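Local coordinates for protein phenylalanine--tRNA ligase beta subunit (Pyrococcus horikoshii, PDB 2CXI) that forms the N-terminal part, with the amino-acid-editing domain, of the beta subunit of the tetrameric enzyme that charges tRNA(Phe) with phenylalanine using ATP, at residues A166-K171 with P214-E219; K309-V314 with P326-D331; N88-V93 with R265-D270. All coordinates share one frame; numbering follows the deposited sequence.

Contact 1. Residues A166-K171 with P214-E219; sequences APLGYK and PIINSE
Ile216 opens the contact from the second segment with its two branches divided between two partners. CG1 reaches CB of Leu168, while CG2 lies 3.9 Å from CB of Pro167. Pro167 and Ile216 also rest on Ile179 of the helix 176-182, which backs this apolar corner. Asn217 follows with its main chain as the gripping element: Leu168 N donates to Asn217 O at 2.9 Å. Its side chain, with CG between the backbone N and the carbonyl carbon, runs at a slant to Leu168, and OD1 lies 3.6 Å from CD2 of that residue, a polar oxygen against a methyl group.

At Ser218 the two backbones run into register with Pro167, and the single bridge formed here is flanked by the bond just described and by Glu219 N donating almost straight to Ala166 O at 2.9 Å. The bridge fastens the loop 166-171 to the short strand 216-217, at the margin of the large mixed sheet to which the B3/4 region, the editing domain of this enzyme family, contributes. Ser218 OG turns instead to Thr221 N.

Pro167 to Tyr170 form a type II beta turn, closed by Tyr170 N to Pro167 O, and Glu219 spans it. With CG anti to the backbone N (chi1 176°) and the chain bent at chi2, its CB passes against the carbonyl oxygens of Pro167 and Tyr170, and the carboxylate arrives beside Gly169 of the turn. There OE1 accepts the N-H of Gly169 at 2.6 Å, met from above the carboxylate plane, whereas OE2 receives Lys171 NZ on its anti side in a salt bridge of 2.6 Å, an ammonium that probably stabilises the negative charge of Glu219.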
loop_
_atom_site.group_PDB
_atom_site.type_symbol
_atom_site.label_atom_id
_atom_site.label_comp_id
_atom_site.label_asym_id
_atom_site.label_seq_id
_atom_site.Cartn_x
_atom_site.Cartn_y
_atom_site.Cartn_z
ATOM N N ALA A 166 -10.834 -2.853 -25.965
ATOM C CA ALA A 166 -10.590 -2.798 -27.403
ATOM C C ALA A 166 -9.581 -3.881 -27.724
ATOM O O ALA A 166 -8.405 -3.763 -27.312
ATOM C CB ALA A 166 -10.017 -1.417 -27.810
ATOM N N PRO A 167 -10.013 -4.927 -28.433
ATOM C CA PRO A 167 -9.081 -6.014 -28.784
ATOM C C PRO A 167 -8.137 -5.546 -29.893
ATOM O O PRO A 167 -8.433 -4.563 -30.592
ATOM C CB PRO A 167 -10.009 -7.160 -29.225
ATOM C CG PRO A 167 -11.239 -6.426 -29.838
ATOM C CD PRO A 167 -11.373 -5.145 -28.993
ATOM N N LEU A 168 -6.986 -6.204 -29.992
ATOM C CA LEU A 168 -5.977 -5.927 -30.996
ATOM C C LEU A 168 -6.602 -5.821 -32.393
ATOM O O LEU A 168 -7.305 -6.736 -32.844
ATOM C CB LEU A 168 -4.930 -7.042 -31.023
ATOM C CG LEU A 168 -3.803 -6.874 -32.041
ATOM C CD1 LEU A 168 -2.750 -5.945 -31.516
ATOM C CD2 LEU A 168 -3.187 -8.221 -32.397
ATOM N N GLY A 169 -6.283 -4.710 -33.049
ATOM C CA GLY A 169 -6.745 -4.389 -34.402
ATOM C C GLY A 169 -8.009 -3.541 -34.433
ATOM O O GLY A 169 -8.487 -3.225 -35.516
ATOM N N TYR A 170 -8.553 -3.185 -33.263
ATOM C CA TYR A 170 -9.808 -2.401 -33.158
ATOM C C TYR A 170 -9.606 -1.201 -32.224
ATOM O O TYR A 170 -8.997 -1.343 -31.153
ATOM C CB TYR A 170 -10.962 -3.258 -32.624
ATOM C CG TYR A 170 -11.436 -4.349 -33.555
ATOM C CD1 TYR A 170 -12.703 -4.278 -34.170
ATOM C CD2 TYR A 170 -10.628 -5.447 -33.841
ATOM C CE1 TYR A 170 -13.149 -5.306 -35.025
ATOM C CE2 TYR A 170 -11.042 -6.461 -34.693
ATOM C CZ TYR A 170 -12.300 -6.383 -35.288
ATOM O OH TYR A 170 -12.698 -7.393 -36.129
ATOM N N LYS A 171 -10.104 -0.018 -32.612
ATOM C CA LYS A 171 -9.828 1.214 -31.840
ATOM C C LYS A 171 -10.862 1.513 -30.767
ATOM O O LYS A 171 -10.653 2.405 -29.947
ATOM C CB LYS A 171 -9.694 2.462 -32.738
ATOM C CG LYS A 171 -8.584 2.401 -33.750
ATOM C CD LYS A 171 -7.243 2.549 -33.062
ATOM C CE LYS A 171 -6.125 1.775 -33.782
ATOM N NZ LYS A 171 -4.858 1.812 -32.957
ATOM N N PRO A 214 -7.755 -17.430 -23.676
ATOM C CA PRO A 214 -6.616 -17.555 -24.588
ATOM C C PRO A 214 -6.940 -17.005 -25.974
ATOM O O PRO A 214 -6.530 -17.596 -26.994
ATOM C CB PRO A 214 -6.478 -19.089 -24.698
ATOM C CG PRO A 214 -7.941 -19.574 -24.692
ATOM C CD PRO A 214 -8.709 -18.548 -23.842
ATOM N N ILE A 215 -7.657 -15.884 -26.013
ATOM C CA ILE A 215 -8.305 -15.373 -27.230
ATOM C C ILE A 215 -7.501 -14.276 -27.944
ATOM O O ILE A 215 -7.064 -14.471 -29.072
ATOM C CB ILE A 215 -9.741 -14.873 -26.892
ATOM C CG1 ILE A 215 -10.579 -15.992 -26.211
ATOM C CG2 ILE A 215 -10.455 -14.297 -28.180
ATOM C CD1 ILE A 215 -10.741 -17.331 -27.058
ATOM N N ILE A 216 -7.259 -13.147 -27.278
ATOM C CA ILE A 216 -6.623 -11.997 -27.932
ATOM C C ILE A 216 -6.109 -11.016 -26.881
ATOM O O ILE A 216 -6.709 -10.876 -25.806
ATOM C CB ILE A 216 -7.667 -11.269 -28.868
ATOM C CG1 ILE A 216 -6.994 -10.265 -29.831
ATOM C CG2 ILE A 216 -8.864 -10.685 -28.063
ATOM C CD1 ILE A 216 -6.128 -10.973 -30.872
ATOM N N ASN A 217 -5.028 -10.327 -27.234
ATOM C CA ASN A 217 -4.505 -9.219 -26.467
ATOM C C ASN A 217 -5.227 -7.895 -26.779
ATOM O O ASN A 217 -5.980 -7.781 -27.777
ATOM C CB ASN A 217 -2.959 -9.092 -26.646
ATOM C CG ASN A 217 -2.519 -8.997 -28.112
ATOM O OD1 ASN A 217 -3.165 -9.551 -29.024
ATOM N ND2 ASN A 217 -1.384 -8.342 -28.341
ATOM N N SER A 218 -4.985 -6.886 -25.954
ATOM C CA SER A 218 -5.609 -5.607 -26.202
ATOM C C SER A 218 -4.853 -4.764 -27.249
ATOM O O SER A 218 -3.633 -4.931 -27.486
ATOM C CB SER A 218 -5.742 -4.838 -24.910
ATOM O OG SER A 218 -4.483 -4.342 -24.572
ATOM N N GLU A 219 -5.600 -3.863 -27.881
ATOM C CA GLU A 219 -5.028 -2.882 -28.821
ATOM C C GLU A 219 -4.121 -1.831 -28.121
ATOM O O GLU A 219 -3.080 -1.429 -28.658
ATOM C CB GLU A 219 -6.175 -2.175 -29.575
ATOM C CG GLU A 219 -5.703 -1.070 -30.520
ATOM C CD GLU A 219 -4.927 -1.571 -31.741
ATOM O OE1 GLU A 219 -4.804 -2.779 -32.026
ATOM O OE2 GLU A 219 -4.416 -0.714 -32.459
#

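Contact 2. Residues K309-V314 with P326-D331; sequences KMMYEV and PAFRDD
The ring of Tyr312 carries a water over the centre of one face, and this water accepts a weak bond from Arg329 NH1 while donating to Met310 O at 2.8 Å. Arg329 NH1 comes obliquely to the ring, 3.6 Å from Tyr312 OH, the ring and guanidinium planes 63° apart. Along its edge the same guanidinium meets the carboxylate of Asp331 side-on: NE gives to OD1 at 2.9 Å through the syn lone pair, and NH2 to OD2 at 2.8 Å. Phe328 is flanked differently. Pro326 CB lies over one face, offset toward the rim, and selenomethionine Met311 comes to the edge, its SE in the ring plane and 5.3 Å from the centroid, with CE 3.6 Å from CZ. This is a Met-aromatic contact; the ring also makes a cation-pi contact with Arg67. It owes its place to a first torsion that sets CG between the backbone N and the carbonyl carbon (chi1 62°).

Met311 has positive phi as the C-prime residue of the Schellman motif that ends the helix 300-309; its CB touches CG of Pro326, which begins the type I turn from Pro326 to Arg329. The contact therefore joins a helix end to the loop leading into the helix 335-346 of the B5 domain.

Arg329 NH2, in a salt bridge, and Tyr312 OH, in a hydrogen bond, both reach the same oxygen, OD2 of Asp341. Since Asp331 and Asp341 are predicted magnesium ligands shared with the alpha subunit, Arg329 probably positions both carboxylates and Tyr312 that of Asp341.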
loop_
_atom_site.group_PDB
_atom_site.type_symbol
_atom_site.label_atom_id
_atom_site.label_comp_id
_atom_site.label_asym_id
_atom_site.label_seq_id
_atom_site.Cartn_x
_atom_site.Cartn_y
_atom_site.Cartn_z
ATOM N N LYS A 309 28.273 -31.543 -23.346
ATOM C CA LYS A 309 27.878 -30.929 -24.620
ATOM C C LYS A 309 26.367 -30.896 -24.832
ATOM O O LYS A 309 25.907 -30.177 -25.681
ATOM C CB LYS A 309 28.502 -31.678 -25.818
ATOM C CG LYS A 309 30.000 -31.513 -25.968
ATOM C CD LYS A 309 30.547 -32.437 -27.060
ATOM C CE LYS A 309 32.087 -32.376 -27.073
ATOM N NZ LYS A 309 32.640 -33.036 -28.306
HETATM N N MSE A 310 25.623 -31.708 -24.081
HETATM C CA MSE A 310 24.154 -31.812 -24.181
HETATM C C MSE A 310 23.479 -31.024 -23.056
HETATM O O MSE A 310 22.272 -31.125 -22.830
HETATM C CB MSE A 310 23.722 -33.274 -24.182
HETATM C CG MSE A 310 24.343 -34.061 -25.328
HETATM SE SE MSE A 310 23.797 -33.218 -27.091
HETATM C CE MSE A 310 21.844 -33.652 -27.114
HETATM N N MSE A 311 24.290 -30.216 -22.386
HETATM C CA MSE A 311 23.846 -29.236 -21.386
HETATM C C MSE A 311 23.545 -29.855 -20.029
HETATM O O MSE A 311 22.797 -29.266 -19.226
HETATM C CB MSE A 311 22.660 -28.390 -21.881
HETATM C CG MSE A 311 22.962 -27.655 -23.196
HETATM SE SE MSE A 311 21.540 -26.458 -23.731
HETATM C CE MSE A 311 20.237 -27.649 -23.934
ATOM N N TYR A 312 24.170 -31.001 -19.736
ATOM C CA TYR A 312 24.002 -31.604 -18.411
ATOM C C TYR A 312 25.130 -31.216 -17.471
ATOM O O TYR A 312 26.279 -31.106 -17.880
ATOM C CB TYR A 312 23.973 -33.148 -18.425
ATOM C CG TYR A 312 22.810 -33.811 -19.112
ATOM C CD1 TYR A 312 21.705 -34.293 -18.376
ATOM C CD2 TYR A 312 22.852 -34.039 -20.488
ATOM C CE1 TYR A 312 20.645 -34.940 -19.020
ATOM C CE2 TYR A 312 21.793 -34.689 -21.130
ATOM C CZ TYR A 312 20.725 -35.147 -20.406
ATOM O OH TYR A 312 19.701 -35.796 -21.064
ATOM N N GLU A 313 24.794 -31.084 -16.190
ATOM C CA GLU A 313 25.803 -31.168 -15.158
ATOM C C GLU A 313 25.954 -32.626 -14.806
ATOM O O GLU A 313 24.966 -33.350 -14.730
ATOM C CB GLU A 313 25.444 -30.358 -13.905
ATOM C CG GLU A 313 26.460 -30.537 -12.786
ATOM C CD GLU A 313 26.022 -29.840 -11.519
ATOM O OE1 GLU A 313 26.132 -28.604 -11.471
ATOM O OE2 GLU A 313 25.567 -30.540 -10.593
ATOM N N VAL A 314 27.190 -33.067 -14.611
ATOM C CA VAL A 314 27.477 -34.495 -14.439
ATOM C C VAL A 314 28.457 -34.672 -13.262
ATOM O O VAL A 314 29.554 -34.106 -13.284
ATOM C CB VAL A 314 28.162 -35.113 -15.711
ATOM C CG1 VAL A 314 28.414 -36.602 -15.497
ATOM C CG2 VAL A 314 27.351 -34.854 -16.998
ATOM N N PRO A 326 18.664 -28.540 -17.716
ATOM C CA PRO A 326 17.948 -27.242 -17.692
ATOM C C PRO A 326 16.450 -27.407 -17.437
ATOM O O PRO A 326 15.849 -28.387 -17.894
ATOM C CB PRO A 326 18.153 -26.698 -19.106
ATOM C CG PRO A 326 19.377 -27.407 -19.619
ATOM C CD PRO A 326 19.355 -28.769 -19.010
ATOM N N ALA A 327 15.862 -26.473 -16.681
ATOM C CA ALA A 327 14.422 -26.505 -16.351
ATOM C C ALA A 327 13.545 -26.234 -17.576
ATOM O O ALA A 327 12.322 -26.386 -17.491
ATOM C CB ALA A 327 14.103 -25.455 -15.258
ATOM N N PHE A 328 14.154 -25.813 -18.692
ATOM C CA PHE A 328 13.408 -25.640 -19.978
ATOM C C PHE A 328 13.128 -26.980 -20.736
ATOM O O PHE A 328 12.465 -26.981 -21.782
ATOM C CB PHE A 328 14.045 -24.551 -20.886
ATOM C CG PHE A 328 15.473 -24.842 -21.342
ATOM C CD1 PHE A 328 16.504 -23.999 -20.957
ATOM C CD2 PHE A 328 15.772 -25.919 -22.195
ATOM C CE1 PHE A 328 17.820 -24.232 -21.355
ATOM C CE2 PHE A 328 17.080 -26.154 -22.633
ATOM C CZ PHE A 328 18.120 -25.317 -22.205
ATOM N N ARG A 329 13.629 -28.102 -20.183
ATOM C CA ARG A 329 13.361 -29.445 -20.722
ATOM C C ARG A 329 12.408 -30.210 -19.816
ATOM O O ARG A 329 12.505 -30.132 -18.584
ATOM C CB ARG A 329 14.651 -30.271 -20.842
ATOM C CG ARG A 329 15.676 -29.809 -21.892
ATOM C CD ARG A 329 16.797 -30.789 -22.040
ATOM N NE ARG A 329 16.390 -32.113 -22.553
ATOM C CZ ARG A 329 17.284 -33.044 -22.916
ATOM N NH1 ARG A 329 18.595 -32.785 -22.780
ATOM N NH2 ARG A 329 16.890 -34.221 -23.389
ATOM N N ASP A 330 11.471 -30.927 -20.414
ATOM C CA ASP A 330 10.653 -31.844 -19.648
ATOM C C ASP A 330 10.460 -33.174 -20.398
ATOM O O ASP A 330 9.543 -33.938 -20.088
ATOM C CB ASP A 330 9.313 -31.196 -19.197
ATOM C CG ASP A 330 8.254 -31.156 -20.310
ATOM O OD1 ASP A 330 8.604 -31.412 -21.506
ATOM O OD2 ASP A 330 7.043 -30.869 -20.072
ATOM N N ASP A 331 11.343 -33.454 -21.357
ATOM C CA ASP A 331 11.269 -34.665 -22.155
ATOM C C ASP A 331 11.984 -35.869 -21.545
ATOM O O ASP A 331 11.796 -36.986 -22.022
ATOM C CB ASP A 331 11.870 -34.441 -23.555
ATOM C CG ASP A 331 13.319 -33.995 -23.505
ATOM O OD1 ASP A 331 13.637 -33.056 -22.716
ATOM O OD2 ASP A 331 14.214 -34.524 -24.218
HETATM O O HOH W 1 20.362 -31.379 -20.803
#

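Contact 3. Residues N88-V93 with R265-D270; sequences NVTVYV and RVVYKD
Thr90 OG1 is gripped by Arg265 with two nitrogens, NE and NH2, each 3.2 Å from OG1, which lies near the guanidinium plane; OG1 also bonds Gly16 O of the second subunit. The pair sits on neighbouring parallel strands of the large mixed sheet, 84-93 and 260-267, joined by an alternating backbone ladder in which Val91 both donates to Arg265 O and accepts from Val267 N, and Val93 N bonds Val267 O at 2.8 Å. A bend at chi3 (82°) brings the guanidinium of Arg265 alongside Thr90, and its NH1 finds a second partner in Glu272.

On the face that carries Thr90 and Arg265 the ring of Tyr92 lies alongside Val267, with CD1 3.7 Å from CB. A water links Tyr92 OH to Arg265 NH2, the ring and guanidinium planes standing 88° apart. Tyr92 OH is bonded as well to Ser18 N of the second subunit, which makes this face part of a subunit interface.

Val91 and Val266 occupy the other face, packing on Tyr106. Further along, Val93 meets the flat of the Tyr268 ring in a CH-pi contact, its CB 3.8 Å from the centroid and nearly on the ring normal.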
loop_
_atom_site.group_PDB
_atom_site.type_symbol
_atom_site.label_atom_id
_atom_site.label_comp_id
_atom_site.label_asym_id
_atom_site.label_seq_id
_atom_site.Cartn_x
_atom_site.Cartn_y
_atom_site.Cartn_z
ATOM N N ASN A 88 9.182 -6.964 -7.636
ATOM C CA ASN A 88 8.303 -6.555 -6.558
ATOM C C ASN A 88 6.860 -6.743 -7.038
ATOM O O ASN A 88 5.978 -5.948 -6.703
ATOM C CB ASN A 88 8.598 -5.068 -6.261
ATOM C CG ASN A 88 7.783 -4.514 -5.109
ATOM O OD1 ASN A 88 7.231 -3.397 -5.218
ATOM N ND2 ASN A 88 7.688 -5.283 -3.992
ATOM N N VAL A 89 6.628 -7.745 -7.877
ATOM C CA VAL A 89 5.346 -7.859 -8.522
ATOM C C VAL A 89 4.562 -9.070 -8.004
ATOM O O VAL A 89 5.113 -10.174 -7.815
ATOM C CB VAL A 89 5.502 -7.888 -10.068
ATOM C CG1 VAL A 89 4.227 -8.187 -10.725
ATOM C CG2 VAL A 89 6.033 -6.537 -10.578
ATOM N N THR A 90 3.272 -8.835 -7.776
ATOM C CA THR A 90 2.301 -9.866 -7.493
ATOM C C THR A 90 1.252 -9.981 -8.598
ATOM O O THR A 90 0.749 -8.961 -9.128
ATOM C CB THR A 90 1.587 -9.535 -6.160
ATOM O OG1 THR A 90 2.552 -9.584 -5.101
ATOM C CG2 THR A 90 0.612 -10.624 -5.792
ATOM N N VAL A 91 0.919 -11.216 -8.943
ATOM C CA VAL A 91 -0.240 -11.492 -9.806
ATOM C C VAL A 91 -1.221 -12.370 -9.027
ATOM O O VAL A 91 -0.820 -13.346 -8.442
ATOM C CB VAL A 91 0.165 -12.214 -11.133
ATOM C CG1 VAL A 91 -1.067 -12.496 -12.044
ATOM C CG2 VAL A 91 1.247 -11.412 -11.828
ATOM N N TYR A 92 -2.501 -12.006 -9.051
ATOM C CA TYR A 92 -3.543 -12.809 -8.403
ATOM C C TYR A 92 -4.278 -13.650 -9.414
ATOM O O TYR A 92 -4.741 -13.123 -10.431
ATOM C CB TYR A 92 -4.525 -11.891 -7.681
ATOM C CG TYR A 92 -3.829 -11.089 -6.613
ATOM C CD1 TYR A 92 -3.618 -11.647 -5.335
ATOM C CD2 TYR A 92 -3.355 -9.782 -6.870
ATOM C CE1 TYR A 92 -2.966 -10.913 -4.344
ATOM C CE2 TYR A 92 -2.712 -9.037 -5.865
ATOM C CZ TYR A 92 -2.551 -9.612 -4.600
ATOM O OH TYR A 92 -1.889 -8.926 -3.595
ATOM N N VAL A 93 -4.346 -14.956 -9.149
ATOM C CA VAL A 93 -5.174 -15.872 -9.960
ATOM C C VAL A 93 -6.499 -16.252 -9.286
ATOM O O VAL A 93 -6.514 -16.905 -8.226
ATOM C CB VAL A 93 -4.367 -17.143 -10.377
ATOM C CG1 VAL A 93 -5.230 -18.085 -11.244
ATOM C CG2 VAL A 93 -3.117 -16.714 -11.100
ATOM N N ARG A 265 5.443 -13.154 -7.747
ATOM C CA ARG A 265 4.668 -13.894 -6.736
ATOM C C ARG A 265 3.274 -14.118 -7.291
ATOM O O ARG A 265 2.578 -13.168 -7.639
ATOM C CB ARG A 265 4.619 -13.035 -5.445
ATOM C CG ARG A 265 3.967 -13.666 -4.251
ATOM C CD ARG A 265 4.196 -12.832 -2.939
ATOM N NE ARG A 265 3.233 -11.778 -2.920
ATOM C CZ ARG A 265 2.117 -11.749 -2.197
ATOM N NH1 ARG A 265 1.802 -12.695 -1.316
ATOM N NH2 ARG A 265 1.325 -10.713 -2.353
ATOM N N VAL A 266 2.862 -15.376 -7.408
ATOM C CA VAL A 266 1.601 -15.662 -8.015
ATOM C C VAL A 266 0.712 -16.264 -6.922
ATOM O O VAL A 266 1.004 -17.358 -6.428
ATOM C CB VAL A 266 1.687 -16.637 -9.198
ATOM C CG1 VAL A 266 0.328 -16.703 -9.944
ATOM C CG2 VAL A 266 2.837 -16.252 -10.172
ATOM N N VAL A 267 -0.362 -15.552 -6.617
ATOM C CA VAL A 267 -1.263 -15.843 -5.482
ATOM C C VAL A 267 -2.567 -16.496 -5.946
ATOM O O VAL A 267 -3.421 -15.904 -6.675
ATOM C CB VAL A 267 -1.478 -14.556 -4.592
ATOM C CG1 VAL A 267 -2.302 -14.880 -3.278
ATOM C CG2 VAL A 267 -0.176 -13.971 -4.210
ATOM N N TYR A 268 -2.717 -17.744 -5.544
ATOM C CA TYR A 268 -3.932 -18.490 -5.742
ATOM C C TYR A 268 -4.711 -18.494 -4.420
ATOM O O TYR A 268 -4.198 -18.046 -3.420
ATOM C CB TYR A 268 -3.591 -19.920 -6.156
ATOM C CG TYR A 268 -3.072 -20.076 -7.587
ATOM C CD1 TYR A 268 -1.778 -19.660 -7.929
ATOM C CD2 TYR A 268 -3.893 -20.620 -8.591
ATOM C CE1 TYR A 268 -1.281 -19.827 -9.266
ATOM C CE2 TYR A 268 -3.420 -20.762 -9.925
ATOM C CZ TYR A 268 -2.130 -20.365 -10.231
ATOM O OH TYR A 268 -1.672 -20.540 -11.514
ATOM N N LYS A 269 -5.943 -18.976 -4.412
ATOM C CA LYS A 269 -6.712 -18.994 -3.165
ATOM C C LYS A 269 -5.994 -19.808 -2.083
ATOM O O LYS A 269 -5.804 -19.295 -0.989
ATOM C CB LYS A 269 -8.157 -19.469 -3.370
ATOM C CG LYS A 269 -9.025 -19.466 -2.100
ATOM C CD LYS A 269 -9.198 -18.038 -1.537
ATOM C CE LYS A 269 -10.054 -18.021 -0.257
ATOM N NZ LYS A 269 -11.427 -18.582 -0.527
ATOM N N ASP A 270 -5.525 -21.019 -2.418
ATOM C CA ASP A 270 -5.009 -21.955 -1.417
ATOM C C ASP A 270 -3.506 -22.061 -1.373
ATOM O O ASP A 270 -2.979 -22.880 -0.614
ATOM C CB ASP A 270 -5.455 -23.375 -1.709
ATOM C CG ASP A 270 -6.946 -23.544 -1.704
ATOM O OD1 ASP A 270 -7.653 -22.799 -0.982
ATOM O OD2 ASP A 270 -7.479 -24.441 -2.389
HETATM O O HOH W 2 -1.239 -10.326 -1.371
HETATM O O HOH W 3 -6.924 -19.352 -7.014
#

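In the fold
From the N terminus, the chain passes several helices and strands before the strand 84-93, and contact 3 returns to it only at 265-270, closing a long loop of 171 residues. Within that loop lies contact 1, which closes a smaller one of 42 residues; the two share the large mixed sheet, though their nearest atoms stay about 13 Å apart. Contact 1 secures a loop at the sheet's margin, whereas contact 3 joins two of its parallel strands. Contact 2 comes later in series, closing off the base of the hairpin 313-317/320-325 and tying the end of the helix 300-309 to the loop before the helix 335-346, across the chain's centre from contact 1.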